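Local structure of nicotinate phosphoribosyltransferase (Saccharomyces cerevisiae, 1VLP) at residues L55-L65 with L150-V159; K66-N74 with Y143-I151. The protein catalyses the ATP-dependent synthesis of nicotinate mononucleotide from nicotinate and phosphoribosyl pyrophosphate, the first step of NAD biosynthesis from nicotinic acid. One frame throughout, in Å; residues are numbered along the deposited sequence.

Contact 1 (L55-L65 with L150-V159)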
loop_
_atom_site.group_PDB
_atom_site.type_symbol
_atom_site.label_atom_id
_atom_site.label_comp_id
_atom_site.label_asym_id
_atom_site.label_seq_id
_atom_site.Cartn_x
_atom_site.Cartn_y
_atom_site.Cartn_z
ATOM N N LEU A 55 -2.380 19.476 -11.215
ATOM C CA LEU A 55 -2.398 18.481 -12.268
ATOM C C LEU A 55 -3.859 18.085 -12.513
ATOM O O LEU A 55 -4.561 17.666 -11.599
ATOM C CB LEU A 55 -1.594 17.259 -11.886
ATOM C CG LEU A 55 -0.077 17.455 -11.609
ATOM C CD1 LEU A 55 0.677 16.132 -11.542
ATOM C CD2 LEU A 55 0.586 18.423 -12.601
ATOM N N THR A 56 -4.302 18.207 -13.759
ATOM C CA THR A 56 -5.704 18.111 -14.102
ATOM C C THR A 56 -5.954 17.112 -15.229
ATOM O O THR A 56 -5.032 16.698 -15.907
ATOM C CB THR A 56 -6.266 19.481 -14.549
ATOM O OG1 THR A 56 -5.745 19.891 -15.839
ATOM C CG2 THR A 56 -5.977 20.524 -13.503
ATOM N N PHE A 57 -7.228 16.794 -15.416
ATOM C CA PHE A 57 -7.644 15.809 -16.400
ATOM C C PHE A 57 -8.406 16.405 -17.578
ATOM O O PHE A 57 -8.965 17.502 -17.504
ATOM C CB PHE A 57 -8.504 14.742 -15.700
ATOM C CG PHE A 57 -7.683 13.825 -14.825
ATOM C CD1 PHE A 57 -7.328 14.202 -13.528
ATOM C CD2 PHE A 57 -7.180 12.629 -15.344
ATOM C CE1 PHE A 57 -6.508 13.357 -12.755
ATOM C CE2 PHE A 57 -6.408 11.819 -14.595
ATOM C CZ PHE A 57 -6.067 12.184 -13.263
ATOM N N ASN A 58 -8.452 15.626 -18.643
ATOM C CA ASN A 58 -9.223 15.981 -19.827
ATOM C C ASN A 58 -10.335 14.988 -20.073
ATOM O O ASN A 58 -10.416 13.930 -19.404
ATOM C CB ASN A 58 -8.315 16.172 -21.052
ATOM C CG ASN A 58 -7.447 14.986 -21.381
ATOM O OD1 ASN A 58 -7.767 13.825 -21.128
ATOM N ND2 ASN A 58 -6.282 15.292 -21.963
ATOM N N LYS A 59 -11.181 15.297 -21.067
ATOM C CA LYS A 59 -12.319 14.445 -21.354
ATOM C C LYS A 59 -11.886 13.080 -21.832
ATOM O O LYS A 59 -12.496 12.074 -21.469
ATOM C CB LYS A 59 -13.249 15.107 -22.388
ATOM C CG LYS A 59 -14.141 16.178 -21.770
ATOM N N GLU A 60 -10.827 13.027 -22.618
ATOM C CA GLU A 60 -10.329 11.724 -23.098
ATOM C C GLU A 60 -9.986 10.783 -21.938
ATOM O O GLU A 60 -10.437 9.627 -21.900
ATOM C CB GLU A 60 -9.075 11.897 -23.939
ATOM C CG GLU A 60 -8.800 10.694 -24.857
ATOM C CD GLU A 60 -7.651 10.936 -25.855
ATOM O OE1 GLU A 60 -6.986 12.013 -25.810
ATOM O OE2 GLU A 60 -7.425 10.028 -26.691
ATOM N N ALA A 61 -9.203 11.300 -20.989
ATOM C CA ALA A 61 -8.807 10.506 -19.792
ATOM C C ALA A 61 -10.031 10.039 -19.002
ATOM O O ALA A 61 -10.114 8.871 -18.578
ATOM C CB ALA A 61 -7.917 11.331 -18.914
ATOM N N ILE A 62 -10.986 10.946 -18.816
ATOM C CA ILE A 62 -12.180 10.644 -18.035
ATOM C C ILE A 62 -12.995 9.519 -18.690
ATOM O O ILE A 62 -13.449 8.563 -18.025
ATOM C CB ILE A 62 -12.996 11.919 -17.803
ATOM C CG1 ILE A 62 -12.222 12.857 -16.866
ATOM C CG2 ILE A 62 -14.429 11.589 -17.250
ATOM C CD1 ILE A 62 -12.752 14.302 -16.791
ATOM N N ASN A 63 -13.170 9.624 -20.005
ATOM C CA ASN A 63 -13.961 8.612 -20.709
ATOM C C ASN A 63 -13.267 7.239 -20.635
ATOM O O ASN A 63 -13.948 6.227 -20.490
ATOM C CB ASN A 63 -14.224 9.031 -22.156
ATOM C CG ASN A 63 -15.155 10.245 -22.254
ATOM O OD1 ASN A 63 -15.983 10.449 -21.381
ATOM N ND2 ASN A 63 -15.005 11.045 -23.325
ATOM N N TRP A 64 -11.942 7.203 -20.784
ATOM C CA TRP A 64 -11.191 5.965 -20.698
ATOM C C TRP A 64 -11.317 5.379 -19.285
ATOM O O TRP A 64 -11.517 4.201 -19.105
ATOM C CB TRP A 64 -9.725 6.214 -21.075
ATOM C CG TRP A 64 -8.850 5.027 -21.129
ATOM C CD1 TRP A 64 -8.623 4.242 -22.213
ATOM C CD2 TRP A 64 -8.002 4.537 -20.087
ATOM N NE1 TRP A 64 -7.690 3.267 -21.907
ATOM C CE2 TRP A 64 -7.304 3.427 -20.603
ATOM C CE3 TRP A 64 -7.753 4.934 -18.769
ATOM C CZ2 TRP A 64 -6.371 2.746 -19.865
ATOM C CZ3 TRP A 64 -6.811 4.244 -18.037
ATOM C CH2 TRP A 64 -6.140 3.170 -18.578
ATOM N N LEU A 65 -11.200 6.251 -18.282
ATOM C CA LEU A 65 -11.366 5.812 -16.901
ATOM C C LEU A 65 -12.724 5.203 -16.659
ATOM O O LEU A 65 -12.840 4.187 -15.978
ATOM C CB LEU A 65 -11.096 6.965 -15.918
ATOM C CG LEU A 65 -9.582 7.235 -15.706
ATOM C CD1 LEU A 65 -9.442 8.595 -14.948
ATOM C CD2 LEU A 65 -8.895 6.148 -14.986
ATOM N N LEU A 150 -5.015 2.785 -12.254
ATOM C CA LEU A 150 -5.690 3.242 -13.460
ATOM C C LEU A 150 -5.652 4.762 -13.690
ATOM O O LEU A 150 -5.458 5.234 -14.842
ATOM C CB LEU A 150 -7.139 2.766 -13.479
ATOM C CG LEU A 150 -7.342 1.291 -13.910
ATOM C CD1 LEU A 150 -8.801 0.868 -13.559
ATOM C CD2 LEU A 150 -6.969 1.011 -15.364
ATOM N N ILE A 151 -5.882 5.516 -12.619
ATOM C CA ILE A 151 -5.912 6.981 -12.686
ATOM C C ILE A 151 -4.522 7.482 -13.100
ATOM O O ILE A 151 -4.398 8.338 -14.012
ATOM C CB ILE A 151 -6.382 7.590 -11.349
ATOM C CG1 ILE A 151 -7.847 7.219 -11.071
ATOM C CG2 ILE A 151 -6.274 9.085 -11.342
ATOM C CD1 ILE A 151 -8.239 7.376 -9.660
ATOM N N SER A 152 -3.469 6.953 -12.471
ATOM C CA SER A 152 -2.090 7.310 -12.866
ATOM C C SER A 152 -1.852 6.972 -14.339
ATOM O O SER A 152 -1.373 7.813 -15.105
ATOM C CB SER A 152 -1.092 6.571 -11.984
ATOM O OG SER A 152 0.225 6.984 -12.161
ATOM N N GLU A 153 -2.190 5.741 -14.727
ATOM C CA GLU A 153 -2.004 5.344 -16.128
ATOM C C GLU A 153 -2.743 6.267 -17.118
ATOM O O GLU A 153 -2.171 6.683 -18.099
ATOM C CB GLU A 153 -2.345 3.867 -16.315
ATOM C CG GLU A 153 -2.166 3.427 -17.753
ATOM C CD GLU A 153 -1.703 1.988 -17.939
ATOM O OE1 GLU A 153 -1.397 1.262 -16.966
ATOM O OE2 GLU A 153 -1.637 1.588 -19.114
ATOM N N ALA A 154 -3.993 6.612 -16.814
ATOM C CA ALA A 154 -4.828 7.555 -17.596
ATOM C C ALA A 154 -4.121 8.908 -17.775
ATOM O O ALA A 154 -4.019 9.426 -18.877
ATOM C CB ALA A 154 -6.178 7.745 -16.935
ATOM N N TYR A 155 -3.612 9.436 -16.661
ATOM C CA TYR A 155 -2.996 10.756 -16.642
ATOM C C TYR A 155 -1.793 10.756 -17.608
ATOM O O TYR A 155 -1.657 11.663 -18.451
ATOM C CB TYR A 155 -2.578 11.175 -15.199
ATOM C CG TYR A 155 -2.028 12.564 -15.166
ATOM C CD1 TYR A 155 -2.907 13.696 -15.132
ATOM C CD2 TYR A 155 -0.664 12.793 -15.263
ATOM C CE1 TYR A 155 -2.423 14.995 -15.165
ATOM C CE2 TYR A 155 -0.166 14.106 -15.328
ATOM C CZ TYR A 155 -1.065 15.199 -15.279
ATOM O OH TYR A 155 -0.553 16.506 -15.337
ATOM N N PHE A 156 -0.938 9.722 -17.533
ATOM C CA PHE A 156 0.270 9.661 -18.368
ATOM C C PHE A 156 0.065 9.165 -19.782
ATOM O O PHE A 156 0.943 9.283 -20.589
ATOM C CB PHE A 156 1.395 8.948 -17.642
ATOM C CG PHE A 156 1.884 9.754 -16.480
ATOM C CD1 PHE A 156 2.624 10.926 -16.708
ATOM C CD2 PHE A 156 1.524 9.438 -15.184
ATOM C CE1 PHE A 156 3.056 11.732 -15.640
ATOM C CE2 PHE A 156 1.962 10.219 -14.125
ATOM C CZ PHE A 156 2.717 11.357 -14.358
ATOM N N LYS A 157 -1.107 8.617 -20.029
ATOM C CA LYS A 157 -1.525 8.210 -21.374
ATOM C C LYS A 157 -2.156 9.344 -22.167
ATOM O O LYS A 157 -1.933 9.466 -23.384
ATOM C CB LYS A 157 -2.522 7.036 -21.231
ATOM C CG LYS A 157 -2.731 6.175 -22.434
ATOM C CD LYS A 157 -3.716 4.990 -22.083
ATOM C CE LYS A 157 -3.876 4.033 -23.256
ATOM N NZ LYS A 157 -2.604 3.297 -23.570
ATOM N N PHE A 158 -3.021 10.118 -21.504
ATOM C CA PHE A 158 -3.871 11.127 -22.158
ATOM C C PHE A 158 -3.525 12.577 -21.837
ATOM O O PHE A 158 -3.831 13.469 -22.648
ATOM C CB PHE A 158 -5.342 10.861 -21.821
ATOM C CG PHE A 158 -5.801 9.532 -22.294
ATOM C CD1 PHE A 158 -5.870 9.264 -23.675
ATOM C CD2 PHE A 158 -6.056 8.510 -21.395
ATOM C CE1 PHE A 158 -6.228 8.001 -24.146
ATOM C CE2 PHE A 158 -6.436 7.240 -21.847
ATOM C CZ PHE A 158 -6.525 6.982 -23.220
ATOM N N VAL A 159 -2.958 12.832 -20.669
ATOM C CA VAL A 159 -2.736 14.206 -20.227
ATOM C C VAL A 159 -1.274 14.666 -20.401
ATOM O O VAL A 159 -1.044 15.681 -21.092
ATOM C CB VAL A 159 -3.249 14.461 -18.781
ATOM C CG1 VAL A 159 -3.111 15.929 -18.367
ATOM C CG2 VAL A 159 -4.681 14.010 -18.657
HETATM O O HOH W 1 -2.216 18.750 -15.785
#

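Contact 2 (K66-N74 with Y143-I151)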
loop_
_atom_site.group_PDB
_atom_site.type_symbol
_atom_site.label_atom_id
_atom_site.label_comp_id
_atom_site.label_asym_id
_atom_site.label_seq_id
_atom_site.Cartn_x
_atom_site.Cartn_y
_atom_site.Cartn_z
ATOM N N LYS A 66 -13.769 5.836 -17.157
ATOM C CA LYS A 66 -15.118 5.322 -16.958
ATOM C C LYS A 66 -15.199 3.868 -17.498
ATOM O O LYS A 66 -15.718 2.962 -16.828
ATOM C CB LYS A 66 -16.129 6.240 -17.676
ATOM C CG LYS A 66 -17.505 5.799 -17.620
ATOM C CD LYS A 66 -18.478 6.892 -18.093
ATOM C CE LYS A 66 -19.881 6.301 -18.314
ATOM N NZ LYS A 66 -20.387 5.604 -17.115
ATOM N N GLU A 67 -14.643 3.671 -18.694
ATOM C CA GLU A 67 -14.580 2.339 -19.289
ATOM C C GLU A 67 -13.784 1.332 -18.448
ATOM O O GLU A 67 -14.257 0.237 -18.143
ATOM C CB GLU A 67 -14.082 2.444 -20.728
ATOM C CG GLU A 67 -14.115 1.150 -21.489
ATOM C CD GLU A 67 -13.988 1.419 -22.976
ATOM O OE1 GLU A 67 -12.866 1.719 -23.421
ATOM O OE2 GLU A 67 -15.005 1.362 -23.700
ATOM N N GLN A 68 -12.570 1.708 -18.067
ATOM C CA GLN A 68 -11.665 0.875 -17.296
ATOM C C GLN A 68 -12.244 0.483 -15.919
ATOM O O GLN A 68 -12.128 -0.655 -15.476
ATOM C CB GLN A 68 -10.282 1.539 -17.195
ATOM C CG GLN A 68 -9.540 1.628 -18.509
ATOM C CD GLN A 68 -9.047 0.310 -19.046
ATOM O OE1 GLN A 68 -8.652 -0.555 -18.292
ATOM N NE2 GLN A 68 -9.043 0.173 -20.354
ATOM N N PHE A 69 -12.908 1.436 -15.265
ATOM C CA PHE A 69 -13.540 1.140 -14.005
ATOM C C PHE A 69 -14.618 0.091 -14.211
ATOM O O PHE A 69 -14.766 -0.808 -13.378
ATOM C CB PHE A 69 -14.164 2.376 -13.359
ATOM C CG PHE A 69 -13.181 3.439 -12.889
ATOM C CD1 PHE A 69 -11.791 3.256 -12.874
ATOM C CD2 PHE A 69 -13.672 4.670 -12.471
ATOM C CE1 PHE A 69 -10.934 4.249 -12.397
ATOM C CE2 PHE A 69 -12.820 5.670 -12.024
ATOM C CZ PHE A 69 -11.451 5.466 -12.006
ATOM N N SER A 70 -15.400 0.213 -15.288
ATOM C CA SER A 70 -16.471 -0.760 -15.505
ATOM C C SER A 70 -15.918 -2.182 -15.670
ATOM O O SER A 70 -16.529 -3.161 -15.254
ATOM C CB SER A 70 -17.346 -0.362 -16.688
ATOM O OG SER A 70 -16.700 -0.579 -17.942
ATOM N N TYR A 71 -14.753 -2.298 -16.330
ATOM C CA TYR A 71 -14.131 -3.588 -16.570
ATOM C C TYR A 71 -13.758 -4.324 -15.289
ATOM O O TYR A 71 -13.654 -5.546 -15.250
ATOM C CB TYR A 71 -12.858 -3.404 -17.383
ATOM C CG TYR A 71 -13.019 -2.905 -18.801
ATOM C CD1 TYR A 71 -14.247 -3.020 -19.528
ATOM C CD2 TYR A 71 -11.928 -2.376 -19.454
ATOM C CE1 TYR A 71 -14.346 -2.602 -20.864
ATOM C CE2 TYR A 71 -12.028 -1.941 -20.777
ATOM C CZ TYR A 71 -13.209 -2.065 -21.483
ATOM O OH TYR A 71 -13.273 -1.613 -22.777
ATOM N N LEU A 72 -13.557 -3.590 -14.222
ATOM C CA LEU A 72 -13.301 -4.247 -12.921
ATOM C C LEU A 72 -14.425 -5.189 -12.542
ATOM O O LEU A 72 -14.214 -6.190 -11.859
ATOM C CB LEU A 72 -13.129 -3.199 -11.819
ATOM C CG LEU A 72 -11.959 -2.246 -12.038
ATOM C CD1 LEU A 72 -11.911 -1.219 -10.908
ATOM C CD2 LEU A 72 -10.576 -2.956 -12.186
ATOM N N GLY A 73 -15.639 -4.851 -12.956
ATOM C CA GLY A 73 -16.768 -5.728 -12.725
ATOM C C GLY A 73 -16.759 -7.071 -13.477
ATOM O O GLY A 73 -17.576 -7.947 -13.193
ATOM N N ASN A 74 -15.859 -7.216 -14.435
ATOM C CA ASN A 74 -15.704 -8.444 -15.244
ATOM C C ASN A 74 -14.670 -9.420 -14.700
ATOM O O ASN A 74 -14.614 -10.565 -15.120
ATOM C CB ASN A 74 -15.269 -8.063 -16.660
ATOM C CG ASN A 74 -16.323 -7.242 -17.424
ATOM O OD1 ASN A 74 -17.521 -7.293 -17.120
ATOM N ND2 ASN A 74 -15.883 -6.541 -18.449
ATOM N N TYR A 143 -10.801 -1.973 -4.118
ATOM C CA TYR A 143 -10.712 -0.918 -5.184
ATOM C C TYR A 143 -9.518 0.000 -5.129
ATOM O O TYR A 143 -9.059 0.437 -6.188
ATOM C CB TYR A 143 -11.957 -0.055 -5.171
ATOM C CG TYR A 143 -13.168 -0.724 -5.730
ATOM C CD1 TYR A 143 -13.328 -0.874 -7.102
ATOM C CD2 TYR A 143 -14.193 -1.199 -4.888
ATOM C CE1 TYR A 143 -14.473 -1.433 -7.624
ATOM C CE2 TYR A 143 -15.324 -1.778 -5.405
ATOM C CZ TYR A 143 -15.463 -1.898 -6.773
ATOM O OH TYR A 143 -16.599 -2.473 -7.300
ATOM N N GLU A 144 -9.036 0.320 -3.920
ATOM C CA GLU A 144 -7.980 1.344 -3.759
ATOM C C GLU A 144 -6.852 1.216 -4.826
ATOM O O GLU A 144 -6.591 2.153 -5.614
ATOM C CB GLU A 144 -7.385 1.281 -2.352
ATOM C CG GLU A 144 -6.320 2.334 -2.079
ATOM C CD GLU A 144 -5.364 1.991 -0.923
ATOM O OE1 GLU A 144 -5.469 0.914 -0.259
ATOM O OE2 GLU A 144 -4.502 2.847 -0.649
ATOM N N ILE A 145 -6.199 0.070 -4.880
ATOM C CA ILE A 145 -4.997 -0.070 -5.703
ATOM C C ILE A 145 -5.279 0.004 -7.179
ATOM O O ILE A 145 -4.672 0.843 -7.853
ATOM C CB ILE A 145 -4.254 -1.378 -5.396
ATOM C CG1 ILE A 145 -4.070 -1.456 -3.899
ATOM C CG2 ILE A 145 -2.893 -1.480 -6.129
ATOM C CD1 ILE A 145 -3.312 -0.558 -3.344
ATOM N N PRO A 146 -6.168 -0.862 -7.704
ATOM C CA PRO A 146 -6.430 -0.766 -9.149
ATOM C C PRO A 146 -6.952 0.606 -9.556
ATOM O O PRO A 146 -6.621 1.093 -10.621
ATOM C CB PRO A 146 -7.417 -1.908 -9.434
ATOM C CG PRO A 146 -7.953 -2.314 -8.080
ATOM C CD PRO A 146 -6.922 -1.969 -7.073
ATOM N N LEU A 147 -7.786 1.259 -8.745
ATOM C CA LEU A 147 -8.262 2.587 -9.147
ATOM C C LEU A 147 -7.100 3.571 -9.254
ATOM O O LEU A 147 -7.010 4.333 -10.207
ATOM C CB LEU A 147 -9.300 3.111 -8.168
ATOM C CG LEU A 147 -10.627 2.381 -8.200
ATOM C CD1 LEU A 147 -11.615 3.077 -7.294
ATOM C CD2 LEU A 147 -11.213 2.229 -9.604
ATOM N N LEU A 148 -6.250 3.639 -8.219
ATOM C CA LEU A 148 -5.039 4.474 -8.280
ATOM C C LEU A 148 -4.158 4.171 -9.474
ATOM O O LEU A 148 -3.739 5.110 -10.174
ATOM C CB LEU A 148 -4.267 4.378 -6.991
ATOM C CG LEU A 148 -4.922 5.043 -5.787
ATOM C CD1 LEU A 148 -4.123 4.630 -4.526
ATOM C CD2 LEU A 148 -5.022 6.558 -5.983
ATOM N N SER A 149 -3.909 2.874 -9.699
ATOM C CA SER A 149 -3.074 2.393 -10.851
ATOM C C SER A 149 -3.684 2.844 -12.169
ATOM O O SER A 149 -2.983 3.334 -13.077
ATOM C CB SER A 149 -2.913 0.872 -10.857
ATOM O OG SER A 149 -2.242 0.407 -9.677
ATOM N N LEU A 150 -5.015 2.785 -12.254
ATOM C CA LEU A 150 -5.690 3.242 -13.460
ATOM C C LEU A 150 -5.652 4.762 -13.690
ATOM O O LEU A 150 -5.458 5.234 -14.842
ATOM C CB LEU A 150 -7.139 2.766 -13.479
ATOM C CG LEU A 150 -7.342 1.291 -13.910
ATOM C CD1 LEU A 150 -8.801 0.868 -13.559
ATOM C CD2 LEU A 150 -6.969 1.011 -15.364
ATOM N N ILE A 151 -5.882 5.516 -12.619
ATOM C CA ILE A 151 -5.912 6.981 -12.686
ATOM C C ILE A 151 -4.522 7.482 -13.100
ATOM O O ILE A 151 -4.398 8.338 -14.012
ATOM C CB ILE A 151 -6.382 7.590 -11.349
ATOM C CG1 ILE A 151 -7.847 7.219 -11.071
ATOM C CG2 ILE A 151 -6.274 9.085 -11.342
ATOM C CD1 ILE A 151 -8.239 7.376 -9.660
#

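Contact 1 (L55-L65 with L150-V159)
The side-chain amide of N58 ties the start of helix 59-65 to the backbone of F158 in the facing helix: its ND2 donates to F158 O at 3.1 Å, reaching the carbonyl from above its plane, while the acceptor lies close to the plane of the amide. The two helices form a roughly antiparallel pair, their axes 8.7 Å apart at closest approach and inclined at 141°, lying against the antiparallel sheet through F57 on L129 and L65 on F115. The N58 amide is also an N-cap, with A61 N bonding to N58 OD1 at 2.9 Å. CG of N58 sits between its backbone N and carbonyl carbon (chi1 56°), a setting that lets OD1 turn back onto the first turn and leaves ND2 for the facing helix. Two bonds thus fix the rotation of the amide. A61 and A154, with CA atoms 5.4 Å apart, let the backbones come close. W64 is a knob in a hole made by E153, A154, K157 and F158. F158 CE2 stands over one face of the indole, 3.4 Å from W64 CG, the two rings being oblique, and the A154 methyl touches W64 CE3 on the benzo side. E60 crosses the F158 ring at about a right angle with its aliphatic part and carboxylate. F57, in the loop before helix 59-65, offers a ring face to the edge of Y155 in a T-shaped pair, and F57 CZ meets I151 CG2. One water accepts from T56 N at 3.0 Å and hydrogen-bonds to Y155 OH at 2.8 Å.

Contact 2 (K66-N74 with Y143-I151)
F69 reaches from helix 66-71 to L147, L150 and I151 of helix 144-151, and its ring takes part in three of the contacts across this buried, antiparallel pair. Its CB leaves the backbone obliquely to the partner helix, but with CG anti to the carbonyl carbon (chi1 -67°) the ring is carried across the gap. There F69 CG lies 4.0 Å from L147 CD2, and F69 CD1 and CE1 come closer to that methyl, each at 3.5 Å. L147 CD2 therefore sits over one ring face, 3.8 Å from the centroid of F69, in a CH-pi contact. F69 CD1 also meets L150 CD1, which lies at the ring edge near its plane, and F69 CZ at the tip approaches I151 CG1, likewise at the edge. F115, I113 and I131 of the neighbouring antiparallel sheet also pack against F69. Cutting this side chain back to an alanine would probably leave the L147 methyl without its ring face and open a gap between L147, L150 and I151 and the strand residues I113, F115 and I131. One turn on, L72 CD1 touches the same L147 methyl at 3.8 Å and the edge of the Y143 ring, while L72 CD2 faces P146 CB. Next to F69, Q68 CB rests on L150 CD2, and the bend of Q68 at chi2 brings OE1 to that methyl; its amide is bonded elsewhere, NE2 to E15 O and OE1 to V17 N. With no hydrogen bond crossing and axes 10.6 Å apart, the helices are joined by leucine and isoleucine side chains, the F69 ring and the edge of Y143, with P146 and the aliphatic part of Q68 beside them, so shape and exclusion of water would hold them, not directed polar bonds.

Contacts 1 and 2 are successive halves of one interface between helix 59-71 and helix 144-159, their centres 12 Å apart. Along the chain the segments run 55-65, 66-74, 143-151, 150-159, both of contact 2 falling between the outer ends of contact 1, as an antiparallel pair requires; L150 and I151 serve both. The pair packs on the antiparallel sheet containing strands 113-120 and 126-134, from the intervening chain, and strand 388-395 from late in the sequence, so the layer is not purely N-terminal. Contact 2 is wholly buried, and the side chain of P146 is about 8 Å from that of Y27, a probable nicotinate-binding residue, whereas contact 1 is only partly buried.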